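PDB 1WU4: xylanase Y from Bacillus halodurans, which hydrolyses xylooligosaccharides of three or more units, releasing xylose from the reducing end with inversion of anomeric configuration. Local coordinates for residues R12-L17 / A275-G280; V267-G272 / N327-L332. The protein carries 1 engineered substitution. All coordinates share one frame; numbering follows the deposited sequence.

Contact 1: R12-L17 / A275-G280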
loop_
_atom_site.group_PDB
_atom_site.type_symbol
_atom_site.label_atom_id
_atom_site.label_comp_id
_atom_site.label_asym_id
_atom_site.label_seq_id
_atom_site.Cartn_x
_atom_site.Cartn_y
_atom_site.Cartn_z
ATOM N N ARG A 12 12.561 -9.234 15.120
ATOM C CA ARG A 12 11.588 -10.261 14.773
ATOM C C ARG A 12 10.394 -10.216 15.727
ATOM O O ARG A 12 9.633 -11.177 15.839
ATOM C CB ARG A 12 12.237 -11.652 14.774
ATOM C CG ARG A 12 13.421 -11.778 13.815
ATOM C CD ARG A 12 13.072 -11.256 12.422
ATOM N NE ARG A 12 14.200 -11.320 11.495
ATOM C CZ ARG A 12 14.618 -12.430 10.895
ATOM N NH1 ARG A 12 14.001 -13.582 11.121
ATOM N NH2 ARG A 12 15.654 -12.391 10.068
ATOM N N GLU A 13 10.248 -9.088 16.417
ATOM C CA GLU A 13 9.138 -8.862 17.336
ATOM C C GLU A 13 8.392 -7.621 16.849
ATOM O O GLU A 13 8.993 -6.566 16.633
ATOM C CB GLU A 13 9.643 -8.654 18.767
ATOM C CG GLU A 13 10.133 -9.932 19.431
ATOM C CD GLU A 13 10.462 -9.746 20.901
ATOM O OE1 GLU A 13 10.788 -10.751 21.568
ATOM O OE2 GLU A 13 10.398 -8.597 21.389
ATOM N N TYR A 14 7.082 -7.756 16.671
ATOM C CA TYR A 14 6.257 -6.663 16.173
ATOM C C TYR A 14 5.459 -5.994 17.275
ATOM O O TYR A 14 4.844 -6.657 18.108
ATOM C CB TYR A 14 5.326 -7.195 15.082
ATOM C CG TYR A 14 6.095 -7.743 13.905
ATOM C CD1 TYR A 14 6.337 -6.960 12.780
ATOM C CD2 TYR A 14 6.654 -9.020 13.951
ATOM C CE1 TYR A 14 7.117 -7.432 11.730
ATOM C CE2 TYR A 14 7.438 -9.500 12.909
ATOM C CZ TYR A 14 7.668 -8.699 11.803
ATOM O OH TYR A 14 8.458 -9.162 10.777
ATOM N N ARG A 15 5.468 -4.667 17.270
ATOM C CA ARG A 15 4.760 -3.905 18.283
ATOM C C ARG A 15 3.249 -3.991 18.128
ATOM O O ARG A 15 2.714 -3.802 17.036
ATOM C CB ARG A 15 5.186 -2.434 18.225
ATOM C CG ARG A 15 4.597 -1.575 19.337
ATOM C CD ARG A 15 4.822 -0.094 19.074
ATOM N NE ARG A 15 6.236 0.234 18.916
ATOM C CZ ARG A 15 7.109 0.316 19.917
ATOM N NH1 ARG A 15 6.720 0.095 21.166
ATOM N NH2 ARG A 15 8.375 0.615 19.664
ATOM N N ASN A 16 2.572 -4.296 19.229
ATOM C CA ASN A 16 1.117 -4.355 19.254
ATOM C C ASN A 16 0.771 -3.025 19.912
ATOM O O ASN A 16 0.650 -2.935 21.139
ATOM C CB ASN A 16 0.630 -5.510 20.131
ATOM C CG ASN A 16 -0.879 -5.664 20.103
ATOM O OD1 ASN A 16 -1.606 -4.711 19.815
ATOM N ND2 ASN A 16 -1.358 -6.861 20.418
ATOM N N LEU A 17 0.637 -1.985 19.098
ATOM C CA LEU A 17 0.356 -0.664 19.629
ATOM C C LEU A 17 -0.997 -0.586 20.319
ATOM O O LEU A 17 -1.149 0.147 21.290
ATOM C CB LEU A 17 0.469 0.391 18.523
ATOM C CG LEU A 17 0.560 1.848 18.996
ATOM C CD1 LEU A 17 1.637 1.999 20.070
ATOM C CD2 LEU A 17 0.862 2.743 17.803
ATOM N N ALA A 275 8.697 2.462 9.791
ATOM C CA ALA A 275 9.276 2.691 11.112
ATOM C C ALA A 275 9.250 1.407 11.928
ATOM O O ALA A 275 10.221 1.073 12.608
ATOM C CB ALA A 275 8.509 3.786 11.842
ATOM N N GLU A 276 8.140 0.681 11.857
ATOM C CA GLU A 276 8.010 -0.566 12.602
ATOM C C GLU A 276 8.962 -1.643 12.097
ATOM O O GLU A 276 9.622 -2.320 12.887
ATOM C CB GLU A 276 6.573 -1.085 12.527
ATOM C CG GLU A 276 6.335 -2.404 13.262
ATOM C CD GLU A 276 6.839 -2.390 14.696
ATOM O OE1 GLU A 276 6.838 -1.310 15.323
ATOM O OE2 GLU A 276 7.222 -3.466 15.202
ATOM N N TRP A 277 9.034 -1.801 10.780
ATOM C CA TRP A 277 9.897 -2.813 10.184
ATOM C C TRP A 277 11.391 -2.506 10.240
ATOM O O TRP A 277 12.190 -3.358 10.634
ATOM C CB TRP A 277 9.509 -3.046 8.722
ATOM C CG TRP A 277 8.267 -3.867 8.515
ATOM C CD1 TRP A 277 7.400 -4.323 9.473
ATOM C CD2 TRP A 277 7.752 -4.321 7.259
ATOM N NE1 TRP A 277 6.377 -5.035 8.883
ATOM C CE2 TRP A 277 6.571 -5.046 7.526
ATOM C CE3 TRP A 277 8.177 -4.183 5.928
ATOM C CZ2 TRP A 277 5.805 -5.633 6.510
ATOM C CZ3 TRP A 277 7.414 -4.769 4.917
ATOM C CH2 TRP A 277 6.243 -5.482 5.216
ATOM N N PHE A 278 11.775 -1.297 9.849
ATOM C CA PHE A 278 13.190 -0.959 9.817
ATOM C C PHE A 278 13.710 0.052 10.825
ATOM O O PHE A 278 14.871 0.457 10.757
ATOM C CB PHE A 278 13.560 -0.559 8.389
ATOM C CG PHE A 278 13.553 -1.720 7.441
ATOM C CD1 PHE A 278 14.632 -2.598 7.399
ATOM C CD2 PHE A 278 12.435 -1.994 6.662
ATOM C CE1 PHE A 278 14.595 -3.735 6.601
ATOM C CE2 PHE A 278 12.387 -3.131 5.860
ATOM C CZ PHE A 278 13.467 -4.005 5.828
ATOM N N GLY A 279 12.864 0.444 11.770
ATOM C CA GLY A 279 13.296 1.377 12.795
ATOM C C GLY A 279 12.761 2.787 12.681
ATOM O O GLY A 279 12.556 3.313 11.585
ATOM N N GLY A 280 12.540 3.408 13.831
ATOM C CA GLY A 280 12.039 4.765 13.839
ATOM C C GLY A 280 13.125 5.735 13.427
ATOM O O GLY A 280 14.292 5.359 13.291
HETATM O O HOH W 1 8.636 -3.539 17.502
HETATM O O HOH W 2 6.333 1.108 16.276
HETATM O O HOH W 3 9.097 -0.551 16.859
#
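With CG anti to the backbone N (chi1 179°) and a bend at chi2 (51°), Glu276 carries its carboxylate from the last turns of helix 265-278 to the backbone of Tyr14 and Arg15. Arg15 N approaches Glu276 OE2 from above the carboxylate plane in a nearly straight hydrogen bond (3.0 Å, 170° at the hydrogen); a water that donates to Glu13 O also donates to OE2, at 2.7 Å. OE1 lies against Arg15 CB (3.5 Å) and forms only a long salt bridge to Arg15 NE (4.0 Å); two waters do the closer work, one between NE and OE1, the other between NH2 and OE1. Arg15 NH1 pairs with Glu20. With an alanine at Glu276, Arg15 N and the three waters would probably lose their acceptor, and Arg15 NE its nearby charge. Beside the carboxylate, Tyr14 CE1 comes 3.8 Å from Trp277 NE1, which lies at the edge of the tyrosine ring; the polar ends of both rings bond to the C-terminal segment, at Ile378 and Phe376. Since water bridges NE and OE1 at this surface, their charges are probably screened, which makes the direct bond from Arg15 N the specific link between N-terminal loop and barrel helix.

Contact 2: V267-G272 / N327-L332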
loop_
_atom_site.group_PDB
_atom_site.type_symbol
_atom_site.label_atom_id
_atom_site.label_comp_id
_atom_site.label_asym_id
_atom_site.label_seq_id
_atom_site.Cartn_x
_atom_site.Cartn_y
_atom_site.Cartn_z
ATOM N N VAL A 267 0.545 7.804 2.667
ATOM C CA VAL A 267 1.881 8.225 3.068
ATOM C C VAL A 267 2.107 8.009 4.569
ATOM O O VAL A 267 3.119 7.436 4.969
ATOM C CB VAL A 267 2.128 9.706 2.695
ATOM C CG1 VAL A 267 3.429 10.197 3.316
ATOM C CG2 VAL A 267 2.186 9.851 1.178
ATOM N N ALA A 268 1.165 8.449 5.398
ATOM C CA ALA A 268 1.304 8.276 6.843
ATOM C C ALA A 268 1.387 6.798 7.212
ATOM O O ALA A 268 2.175 6.406 8.076
ATOM C CB ALA A 268 0.129 8.926 7.567
ATOM N N ALA A 269 0.568 5.977 6.558
ATOM C CA ALA A 269 0.566 4.544 6.827
ATOM C C ALA A 269 1.902 3.916 6.451
ATOM O O ALA A 269 2.441 3.097 7.195
ATOM C CB ALA A 269 -0.564 3.861 6.062
ATOM N N ASN A 270 2.424 4.296 5.286
ATOM C CA ASN A 270 3.702 3.777 4.803
ATOM C C ASN A 270 4.839 4.152 5.745
ATOM O O ASN A 270 5.736 3.349 6.005
ATOM C CB ASN A 270 4.014 4.317 3.404
ATOM C CG ASN A 270 3.032 3.840 2.356
ATOM O OD1 ASN A 270 2.413 2.786 2.496
ATOM N ND2 ASN A 270 2.903 4.609 1.282
ATOM N N ILE A 271 4.804 5.380 6.244
ATOM C CA ILE A 271 5.830 5.848 7.163
ATOM C C ILE A 271 5.748 5.049 8.461
ATOM O O ILE A 271 6.770 4.691 9.043
ATOM C CB ILE A 271 5.664 7.358 7.433
ATOM C CG1 ILE A 271 6.025 8.130 6.162
ATOM C CG2 ILE A 271 6.551 7.800 8.596
ATOM C CD1 ILE A 271 5.772 9.615 6.238
ATOM N N GLY A 272 4.528 4.756 8.900
ATOM C CA GLY A 272 4.358 3.974 10.109
ATOM C C GLY A 272 4.889 2.559 9.961
ATOM O O GLY A 272 5.585 2.055 10.846
ATOM N N ASN A 327 -3.914 7.654 9.424
ATOM C CA ASN A 327 -3.324 8.513 10.446
ATOM C C ASN A 327 -3.027 7.695 11.699
ATOM O O ASN A 327 -2.024 7.922 12.376
ATOM C CB ASN A 327 -4.255 9.678 10.791
ATOM C CG ASN A 327 -4.225 10.775 9.746
ATOM O OD1 ASN A 327 -3.334 10.815 8.892
ATOM N ND2 ASN A 327 -5.191 11.685 9.816
ATOM N N ALA A 328 -3.902 6.741 12.007
ATOM C CA ALA A 328 -3.704 5.888 13.173
ATOM C C ALA A 328 -2.510 4.960 12.946
ATOM O O ALA A 328 -1.685 4.771 13.837
ATOM C CB ALA A 328 -4.964 5.075 13.450
ATOM N N MET A 329 -2.421 4.377 11.752
ATOM C CA MET A 329 -1.311 3.486 11.428
ATOM C C MET A 329 0.003 4.267 11.517
ATOM O O MET A 329 1.047 3.713 11.867
ATOM C CB MET A 329 -1.496 2.899 10.021
ATOM C CG MET A 329 -0.435 1.886 9.607
ATOM S SD MET A 329 -1.067 0.840 8.288
ATOM C CE MET A 329 0.468 0.248 7.559
ATOM N N GLY A 330 -0.066 5.557 11.205
ATOM C CA GLY A 330 1.113 6.398 11.274
ATOM C C GLY A 330 1.702 6.465 12.669
ATOM O O GLY A 330 2.892 6.730 12.829
ATOM N N SER A 331 0.876 6.225 13.682
ATOM C CA SER A 331 1.337 6.268 15.067
ATOM C C SER A 331 2.496 5.311 15.346
ATOM O O SER A 331 3.230 5.490 16.315
ATOM C CB SER A 331 0.182 5.967 16.024
ATOM O OG SER A 331 -0.800 6.987 15.970
ATOM N N LEU A 332 2.671 4.297 14.504
ATOM C CA LEU A 332 3.770 3.355 14.698
ATOM C C LEU A 332 5.118 4.061 14.541
ATOM O O LEU A 332 6.146 3.556 14.992
ATOM C CB LEU A 332 3.667 2.196 13.700
ATOM C CG LEU A 332 2.553 1.180 13.968
ATOM C CD1 LEU A 332 2.363 0.295 12.746
ATOM C CD2 LEU A 332 2.897 0.341 15.190
#
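Van der Waals packing centres on Ala269 and Met329. The methionine runs from CG anti to its backbone N (chi1 -176°) into an extended chain that passes alongside the alanine, its SD 3.8 Å from Ala269 CB and its CE 3.5 Å from Ala269 O. Met329 also packs on Ala368 and Ala371 of helix 358-372. Ala268 CB meets Asn327 more loosely, at OD1, and Gly272 O lies 3.4 Å from Leu332 CB. Helices 265-278 and 320-329 belong to the (alpha/alpha)6 barrel of glycoside hydrolase family 8, and small residues let them come very close here: the CA atoms of Gly272 and Gly330 are 4.2 Å apart. A CB on Gly272 would run into Met329 O, only 2.3 Å away, and press on Gly330 CA. The one polar contact across the pair is a bent CA-H...O contact from Gly330 CA to Ala268 O (3.4 Å, 126° at the hydrogen), although that carbonyl also accepts the helical bond from Gly272 N. Around the second segment, Gln292 NE2 of helix 282-295 hydrogen-bonds to both Asn327 O and Ser331 OG, and the latter also bonds to Ala340 O.

Both contacts draw on helix 265-278: contact 2 uses its first half, buried in the barrel, and contact 1 its C-terminal end, near the surface. The chemistry follows the place. In the interior, glycine, alanine and methionine bring two helices together by close packing and one CA-H...O contact; the side chain of Ala269 lies about 12 Å from those of Glu70 and Asp263, the probable proton donor and acceptor. At the surface, a carboxylate, a guanidinium group and bridging waters fasten an N-terminal loop. The contacts, with centres about 12 Å apart, also touch: Leu17 CD2 packs on Ser331 CB at 3.7 Å, and Ala275 CB on Leu332 O at 3.9 Å.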